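Local coordinates for nucleoporin nup120 (Schizosaccharomyces pombe, PDB 4GQ2), which serves as a structural component of the nuclear pore complex, whose nucleoporins can both build the pore and provide docking sites for transport factors, at residues A8-D13 and C675-R680; I12-F17 and T85-S90; C18-L23 and L98-V103. All blocks are in the same frame, centred on the assembly; numbering follows the deposited sequence.

Contact 1. Residues A8-D13 and C675-R680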
# COMPACT_ATOMS: atom_id res chain seq x y z
N ALA A 8 -0.91 -16.27 9.23
CA ALA A 8 -1.13 -14.89 8.86
C ALA A 8 -0.80 -14.04 10.07
O ALA A 8 -1.36 -14.23 11.14
CB ALA A 8 -2.58 -14.68 8.45
N VAL A 9 0.13 -13.10 9.90
CA VAL A 9 0.64 -12.28 10.99
C VAL A 9 0.06 -10.86 10.92
O VAL A 9 0.07 -10.24 9.86
CB VAL A 9 2.19 -12.20 10.93
CG1 VAL A 9 2.73 -11.30 12.03
CG2 VAL A 9 2.82 -13.58 11.06
N VAL A 10 -0.43 -10.37 12.05
CA VAL A 10 -0.86 -8.97 12.15
C VAL A 10 -0.16 -8.31 13.34
O VAL A 10 -0.29 -8.78 14.47
CB VAL A 10 -2.39 -8.82 12.25
CG1 VAL A 10 -2.80 -7.35 12.24
CG2 VAL A 10 -3.08 -9.54 11.12
N PRO A 11 0.60 -7.23 13.09
CA PRO A 11 1.21 -6.51 14.19
C PRO A 11 0.13 -5.91 15.07
O PRO A 11 -0.92 -5.51 14.58
CB PRO A 11 2.00 -5.40 13.49
CG PRO A 11 2.25 -5.91 12.12
CD PRO A 11 0.99 -6.67 11.79
N ILE A 12 0.39 -5.85 16.37
CA ILE A 12 -0.55 -5.27 17.31
C ILE A 12 -0.19 -3.80 17.52
O ILE A 12 0.45 -3.42 18.51
CB ILE A 12 -0.58 -6.04 18.64
CG1 ILE A 12 -0.97 -7.49 18.38
CG2 ILE A 12 -1.57 -5.42 19.61
CD1 ILE A 12 -0.73 -8.39 19.56
N ASP A 13 -0.58 -2.99 16.54
CA ASP A 13 -0.44 -1.56 16.61
C ASP A 13 -1.70 -0.93 16.04
O ASP A 13 -2.50 -1.63 15.39
CB ASP A 13 0.85 -1.08 15.92
CG ASP A 13 0.93 -1.44 14.44
OD1 ASP A 13 -0.09 -1.36 13.72
OD2 ASP A 13 2.04 -1.77 13.97
N CYS A 675 -10.73 -7.53 7.68
CA CYS A 675 -10.23 -6.87 6.47
C CYS A 675 -8.71 -6.81 6.46
O CYS A 675 -8.09 -7.12 5.44
CB CYS A 675 -10.83 -5.47 6.34
SG CYS A 675 -12.62 -5.47 6.21
N ALA A 676 -8.12 -6.43 7.59
CA ALA A 676 -6.66 -6.37 7.71
C ALA A 676 -6.02 -7.74 7.51
O ALA A 676 -5.00 -7.87 6.84
CB ALA A 676 -6.27 -5.80 9.06
N SER A 677 -6.64 -8.77 8.08
CA SER A 677 -6.11 -10.13 8.00
C SER A 677 -6.15 -10.66 6.58
O SER A 677 -5.15 -11.18 6.07
CB SER A 677 -6.91 -11.06 8.93
OG SER A 677 -6.75 -10.65 10.28
N VAL A 678 -7.30 -10.50 5.93
CA VAL A 678 -7.49 -10.92 4.55
C VAL A 678 -6.50 -10.22 3.61
O VAL A 678 -5.85 -10.88 2.79
CB VAL A 678 -8.95 -10.68 4.08
CG1 VAL A 678 -9.07 -10.87 2.58
CG2 VAL A 678 -9.89 -11.63 4.82
N ALA A 679 -6.38 -8.89 3.77
CA ALA A 679 -5.44 -8.10 2.96
C ALA A 679 -4.00 -8.60 3.05
O ALA A 679 -3.31 -8.65 2.04
CB ALA A 679 -5.51 -6.62 3.34
N ARG A 680 -3.57 -9.00 4.24
CA ARG A 680 -2.20 -9.49 4.42
C ARG A 680 -2.00 -10.83 3.73
O ARG A 680 -0.99 -11.03 3.04
CB ARG A 680 -1.82 -9.54 5.91
CG ARG A 680 -1.61 -8.14 6.48
CD ARG A 680 -1.38 -8.11 7.99
NE ARG A 680 -1.14 -6.73 8.43
CZ ARG A 680 0.06 -6.15 8.51
NH1 ARG A 680 1.16 -6.83 8.23
NH2 ARG A 680 0.14 -4.88 8.89

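Contact 2. Residues I12-F17 and T85-S90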
# COMPACT_ATOMS: atom_id res chain seq x y z
N ILE A 12 0.39 -5.85 16.37
CA ILE A 12 -0.55 -5.27 17.31
C ILE A 12 -0.19 -3.80 17.52
O ILE A 12 0.45 -3.42 18.51
CB ILE A 12 -0.58 -6.04 18.64
CG1 ILE A 12 -0.97 -7.49 18.38
CG2 ILE A 12 -1.57 -5.42 19.61
CD1 ILE A 12 -0.73 -8.39 19.56
N ASP A 13 -0.58 -2.99 16.54
CA ASP A 13 -0.44 -1.56 16.61
C ASP A 13 -1.70 -0.93 16.04
O ASP A 13 -2.50 -1.63 15.39
CB ASP A 13 0.85 -1.08 15.92
CG ASP A 13 0.93 -1.44 14.44
OD1 ASP A 13 -0.09 -1.36 13.72
OD2 ASP A 13 2.04 -1.77 13.97
N LEU A 14 -1.91 0.35 16.31
CA LEU A 14 -3.12 1.06 15.90
C LEU A 14 -3.33 1.02 14.39
O LEU A 14 -4.45 0.75 13.91
CB LEU A 14 -3.08 2.50 16.41
CG LEU A 14 -3.74 2.81 17.77
CD1 LEU A 14 -3.27 1.89 18.89
CD2 LEU A 14 -3.49 4.26 18.14
N GLN A 15 -2.25 1.25 13.64
CA GLN A 15 -2.28 1.30 12.19
C GLN A 15 -2.77 -0.01 11.55
O GLN A 15 -3.63 0.02 10.66
CB GLN A 15 -0.90 1.68 11.65
CG GLN A 15 -0.84 2.04 10.16
CD GLN A 15 -1.69 3.24 9.78
OE1 GLN A 15 -1.93 4.15 10.59
NE2 GLN A 15 -2.15 3.26 8.54
N SER A 16 -2.25 -1.14 12.02
CA SER A 16 -2.56 -2.44 11.41
C SER A 16 -3.99 -2.88 11.69
O SER A 16 -4.55 -3.67 10.93
CB SER A 16 -1.59 -3.53 11.88
OG SER A 16 -0.25 -3.22 11.52
N PHE A 17 -4.56 -2.37 12.77
CA PHE A 17 -5.95 -2.68 13.15
C PHE A 17 -6.94 -1.62 12.65
O PHE A 17 -8.12 -1.70 12.97
CB PHE A 17 -6.06 -2.80 14.67
CG PHE A 17 -5.70 -4.16 15.21
CD1 PHE A 17 -4.41 -4.66 15.11
CD2 PHE A 17 -6.67 -4.95 15.83
CE1 PHE A 17 -4.09 -5.92 15.61
CE2 PHE A 17 -6.35 -6.20 16.34
CZ PHE A 17 -5.06 -6.69 16.23
N THR A 85 -2.85 -3.84 27.55
CA THR A 85 -3.58 -3.36 26.38
C THR A 85 -4.56 -4.41 25.90
O THR A 85 -4.29 -5.61 25.99
CB THR A 85 -2.65 -3.03 25.20
OG1 THR A 85 -2.03 -4.24 24.73
CG2 THR A 85 -1.58 -2.02 25.62
N ILE A 86 -5.71 -3.96 25.41
CA ILE A 86 -6.73 -4.87 24.88
C ILE A 86 -7.14 -4.46 23.47
O ILE A 86 -7.58 -3.33 23.24
CB ILE A 86 -7.99 -4.91 25.77
CG1 ILE A 86 -7.62 -5.22 27.22
CG2 ILE A 86 -8.99 -5.93 25.24
CD1 ILE A 86 -8.65 -4.77 28.23
N PHE A 87 -6.98 -5.39 22.53
CA PHE A 87 -7.39 -5.21 21.15
C PHE A 87 -8.51 -6.20 20.79
O PHE A 87 -8.42 -7.39 21.09
CB PHE A 87 -6.20 -5.46 20.23
CG PHE A 87 -5.20 -4.33 20.19
CD1 PHE A 87 -4.34 -4.10 21.25
CD2 PHE A 87 -5.10 -3.52 19.05
CE1 PHE A 87 -3.40 -3.07 21.20
CE2 PHE A 87 -4.17 -2.49 19.00
CZ PHE A 87 -3.31 -2.27 20.07
N ASP A 88 -9.56 -5.70 20.14
CA ASP A 88 -10.61 -6.57 19.61
C ASP A 88 -10.09 -7.29 18.36
O ASP A 88 -9.69 -6.66 17.38
CB ASP A 88 -11.87 -5.75 19.28
CG ASP A 88 -13.03 -6.62 18.78
OD1 ASP A 88 -12.80 -7.79 18.44
OD2 ASP A 88 -14.17 -6.12 18.73
N VAL A 89 -10.09 -8.62 18.41
CA VAL A 89 -9.56 -9.42 17.30
C VAL A 89 -10.63 -10.33 16.71
O VAL A 89 -10.31 -11.34 16.08
CB VAL A 89 -8.32 -10.23 17.72
CG1 VAL A 89 -7.18 -9.31 18.14
CG2 VAL A 89 -8.65 -11.21 18.84
N SER A 90 -11.90 -9.96 16.92
CA SER A 90 -13.04 -10.74 16.43
C SER A 90 -12.99 -10.89 14.92
O SER A 90 -12.75 -9.92 14.21
CB SER A 90 -14.37 -10.07 16.80
OG SER A 90 -14.37 -9.66 18.15

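Contact 3. Residues C18-L23 and L98-V103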
# COMPACT_ATOMS: atom_id res chain seq x y z
N CYS A 18 -6.46 -0.63 11.88
CA CYS A 18 -7.30 0.49 11.41
C CYS A 18 -8.01 1.21 12.56
O CYS A 18 -9.19 1.55 12.46
CB CYS A 18 -8.34 0.03 10.38
SG CYS A 18 -7.68 -0.96 9.03
N LEU A 19 -7.28 1.45 13.64
CA LEU A 19 -7.85 2.10 14.80
C LEU A 19 -7.65 3.61 14.73
O LEU A 19 -6.66 4.08 14.17
CB LEU A 19 -7.23 1.55 16.07
CG LEU A 19 -7.43 0.06 16.41
CD1 LEU A 19 -6.87 -0.23 17.80
CD2 LEU A 19 -8.88 -0.39 16.31
N GLU A 20 -8.59 4.34 15.31
CA GLU A 20 -8.51 5.80 15.40
C GLU A 20 -7.80 6.28 16.66
O GLU A 20 -7.24 7.38 16.68
CB GLU A 20 -9.91 6.41 15.32
CG GLU A 20 -10.52 6.38 13.93
CD GLU A 20 -11.94 6.90 13.90
OE1 GLU A 20 -12.66 6.60 12.92
OE2 GLU A 20 -12.36 7.60 14.85
N GLY A 21 -7.82 5.47 17.72
CA GLY A 21 -7.13 5.82 18.95
C GLY A 21 -7.21 4.79 20.07
O GLY A 21 -7.61 3.64 19.86
N THR A 22 -6.81 5.22 21.26
CA THR A 22 -6.68 4.36 22.42
C THR A 22 -7.41 5.02 23.59
O THR A 22 -7.20 6.20 23.87
CB THR A 22 -5.19 4.20 22.80
OG1 THR A 22 -4.45 3.71 21.67
CG2 THR A 22 -5.03 3.25 23.97
N LEU A 23 -8.28 4.26 24.26
CA LEU A 23 -8.82 4.72 25.53
C LEU A 23 -7.80 4.39 26.61
O LEU A 23 -7.50 3.22 26.86
CB LEU A 23 -10.18 4.09 25.86
CG LEU A 23 -10.79 4.39 27.24
CD1 LEU A 23 -11.04 5.87 27.50
CD2 LEU A 23 -12.07 3.60 27.43
N LEU A 98 -18.31 -0.85 14.62
CA LEU A 98 -16.94 -1.32 14.47
C LEU A 98 -16.06 -0.94 15.66
O LEU A 98 -16.26 0.10 16.28
CB LEU A 98 -16.32 -0.74 13.20
CG LEU A 98 -17.03 -1.03 11.88
CD1 LEU A 98 -16.32 -0.29 10.76
CD2 LEU A 98 -17.10 -2.53 11.58
N SER A 99 -15.10 -1.81 15.95
CA SER A 99 -14.07 -1.51 16.95
C SER A 99 -13.04 -0.58 16.33
O SER A 99 -12.19 -1.01 15.56
CB SER A 99 -13.41 -2.80 17.44
OG SER A 99 -14.36 -3.68 18.00
N LYS A 100 -13.12 0.70 16.67
CA LYS A 100 -12.21 1.70 16.12
C LYS A 100 -11.19 2.13 17.16
O LYS A 100 -10.37 3.02 16.92
CB LYS A 100 -12.99 2.91 15.62
CG LYS A 100 -13.83 2.68 14.37
CD LYS A 100 -14.87 3.78 14.23
CE LYS A 100 -15.42 3.88 12.82
NZ LYS A 100 -16.49 4.91 12.72
N PHE A 101 -11.26 1.51 18.34
CA PHE A 101 -10.39 1.88 19.45
C PHE A 101 -9.93 0.65 20.20
O PHE A 101 -10.65 -0.35 20.28
CB PHE A 101 -11.11 2.84 20.41
CG PHE A 101 -11.66 4.07 19.74
CD1 PHE A 101 -10.85 5.18 19.52
CD2 PHE A 101 -12.98 4.10 19.30
CE1 PHE A 101 -11.35 6.31 18.87
CE2 PHE A 101 -13.49 5.22 18.65
CZ PHE A 101 -12.67 6.32 18.44
N ASN A 102 -8.71 0.73 20.74
CA ASN A 102 -8.25 -0.24 21.73
C ASN A 102 -8.23 0.43 23.11
O ASN A 102 -8.49 1.63 23.23
CB ASN A 102 -6.86 -0.79 21.36
CG ASN A 102 -5.75 0.21 21.56
OD1 ASN A 102 -5.88 1.38 21.22
ND2 ASN A 102 -4.64 -0.24 22.11
N VAL A 103 -7.95 -0.35 24.14
CA VAL A 103 -7.82 0.22 25.48
C VAL A 103 -6.47 -0.09 26.08
O VAL A 103 -5.91 -1.17 25.88
CB VAL A 103 -9.03 -0.11 26.42
CG1 VAL A 103 -9.92 -1.21 25.87
CG2 VAL A 103 -8.59 -0.40 27.85

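Contact 1. Residues A8-D13 and C675-R680
Arg680 reaches out from helix 672-703 and lays its guanidinium group against Pro11 at the end of strand 3-11. Pro11 CD sits 3.3 Å above the guanidinium plane, over its centre, and is 3.4 Å from Arg680 CZ, so the flat cation packs face-on against a methylene of the proline ring. The two side chains approach from opposite directions, and proline suits this meeting because its ring fixes the CD methylene in place and offers hydrocarbon to the guanidinium face. The arginine spans the gap by being straight: its chain is extended from CG to NE, with chi2 174° and chi3 178°, while the last torsion turns the guanidinium across the line of the chain. Nearer the helix, along the arginine chain, Arg680 CD comes within 3.2 Å of Val9 O, a close approach of a methylene to a carbonyl oxygen.

Val10 touches two residues of the helix through its CG2 branch, which lies beside the backbone N, 3.8 Å from Arg680 CD and 3.9 Å from Ser677 OG; a compact beta-branched residue suits a strand packed against a helix. Ser677 is small enough to sit directly opposite Val10, and its hydroxyl is hydrogen-bonded back to Phe673 O, within the helix, rather than spent on the strand. The axes of the short segments pass 8.3 Å apart at 127°, while the backbone of the strand pairs with strand 539-544 of the propeller sheet.

No hydrogen bond or salt bridge crosses this interface. Arg680 NH2 lies 6.0 Å from Asp13 OD1, too far for an ion pair, though the carboxylate may still favour the nearby positive charge. Across these two segments the contact therefore rests on packing, with Arg680 contributing its stem and one guanidinium face.

Contact 2. Residues I12-F17 and T85-S90
The loop that follows strand 3-11 passes beside the end of strand 83-88 without pairing with it, the backbones coming nearest at Ile12 and Phe87, whose CA atoms are 7.8 Å apart. Phe87 bridges the gap. Ile12 CG2 stands over one face of its ring, a CH-pi contact 3.5 Å from the centroid and 15° off the ring normal; with CG2 anti to the backbone N, this methyl is the branch directed at the ring. Phe17 meets Phe87 in a T-shaped pair: the CD2 edge of Phe87 points into the Phe17 face, the centroids are 5.0 Å apart and the planes are inclined at 63°. The edge of Phe17 is used as well, for Asp88 O lies in its plane 3.5 Å from Phe17 CE2, and Val89 CG1 borders the same rim at 3.7 Å from Phe17 CE2. Large, flat rings suit this place, since each can spend a face and an edge on different neighbours.

Asp13 OD1 accepts from both Ser16 N, at 2.8 Å, and Ser16 OG, an Asx motif that probably steadies the turn leading into Phe17, while Asp13 OD2 takes Ile434 N. Asp88 OD1 takes Ser90 N in an Asx turn, and Asp88 OD2 bonds Ser99 OG. Phe17 also stacks on Phe673 of helix 672-703, so the aromatic cluster joins a blade of the beta-propeller to the helical domain.

Contact 3. Residues C18-L23 and L98-V103
The Phe101 ring turns its edge to the neighbouring backbone: Gly21 C lies in its plane, and Thr22 N is also near that plane, while Phe101 CD1 is 3.5 Å from Gly21 N, which stands obliquely to the ring. The extended backbone of Gly21 thus lies at the ring edge. Glu20 adds its carboxylate, inclined at 79° to the ring, with Glu20 OE2 3.8 Å from Phe101 CZ. Glu20 and Lys100 run side by side in the same direction, both extended beyond CG; Glu20 OE1 stays 4.2 Å from Lys100 NZ, beyond a salt bridge, and Glu20 is solvent-exposed, which probably weakens the attraction.

Residues 21-23 and 101-103 form a parallel pair at the edge of the mixed five-stranded sheet of the propeller domain, where 21-26 is the outermost strand and 101-106 pairs on its other side with strand 83-88. Leu23 N donates to Asn102 O at 2.8 Å and Asn102 N to Gly21 O, both in the carbonyl plane. Asn102 thus bonds through its N and its O to the residues on either side of its bridge partner Thr22, as parallel strands do. Ahead of the pairing, Glu20 N gives a short bond of 2.7 Å to Lys100 O, the donor tilted 17° from the carbonyl plane.

Side chains alternate between the faces. Phe101, Leu23 and Val103 share one, where Trp147 and Phe148 of helix 146-149 pack on the two aliphatic residues; Thr22 and Asn102 take the other, beside Leu14. Before the strand begins, Leu19 folds its fork over the opposite chain: with CG beside the backbone N (chi1 -63°), CD2 lies 3.5 Å from Ser99 O and CD1 lies 3.6 Å from Asn102 CB. Ser99 OG, close by, is hydrogen-bonded to Asp88 OD2.

Residues 8 to 23 supply the first half of all three contacts in unbroken succession, whereas the partners come from residues 675-680, 85-90 and 98-103. Contacts 1 and 2 share Ile12 and Asp13 and have centres about 9 Å apart; the centres of contacts 2 and 3 are about 7 Å apart and those of contacts 1 and 3 about 15 Å. Contacts 2 and 3 reach neighbouring strands of the five-stranded sheet, 83-88 and 101-106, probably hydrogen-bonded through Ile86 N and Val103 O, 2.8 Å apart. Contact 1 instead leads to helix 672-703. The chain here runs from one propeller sheet to another, so this short N-terminal segment touches both the propeller sheets and the helical domain.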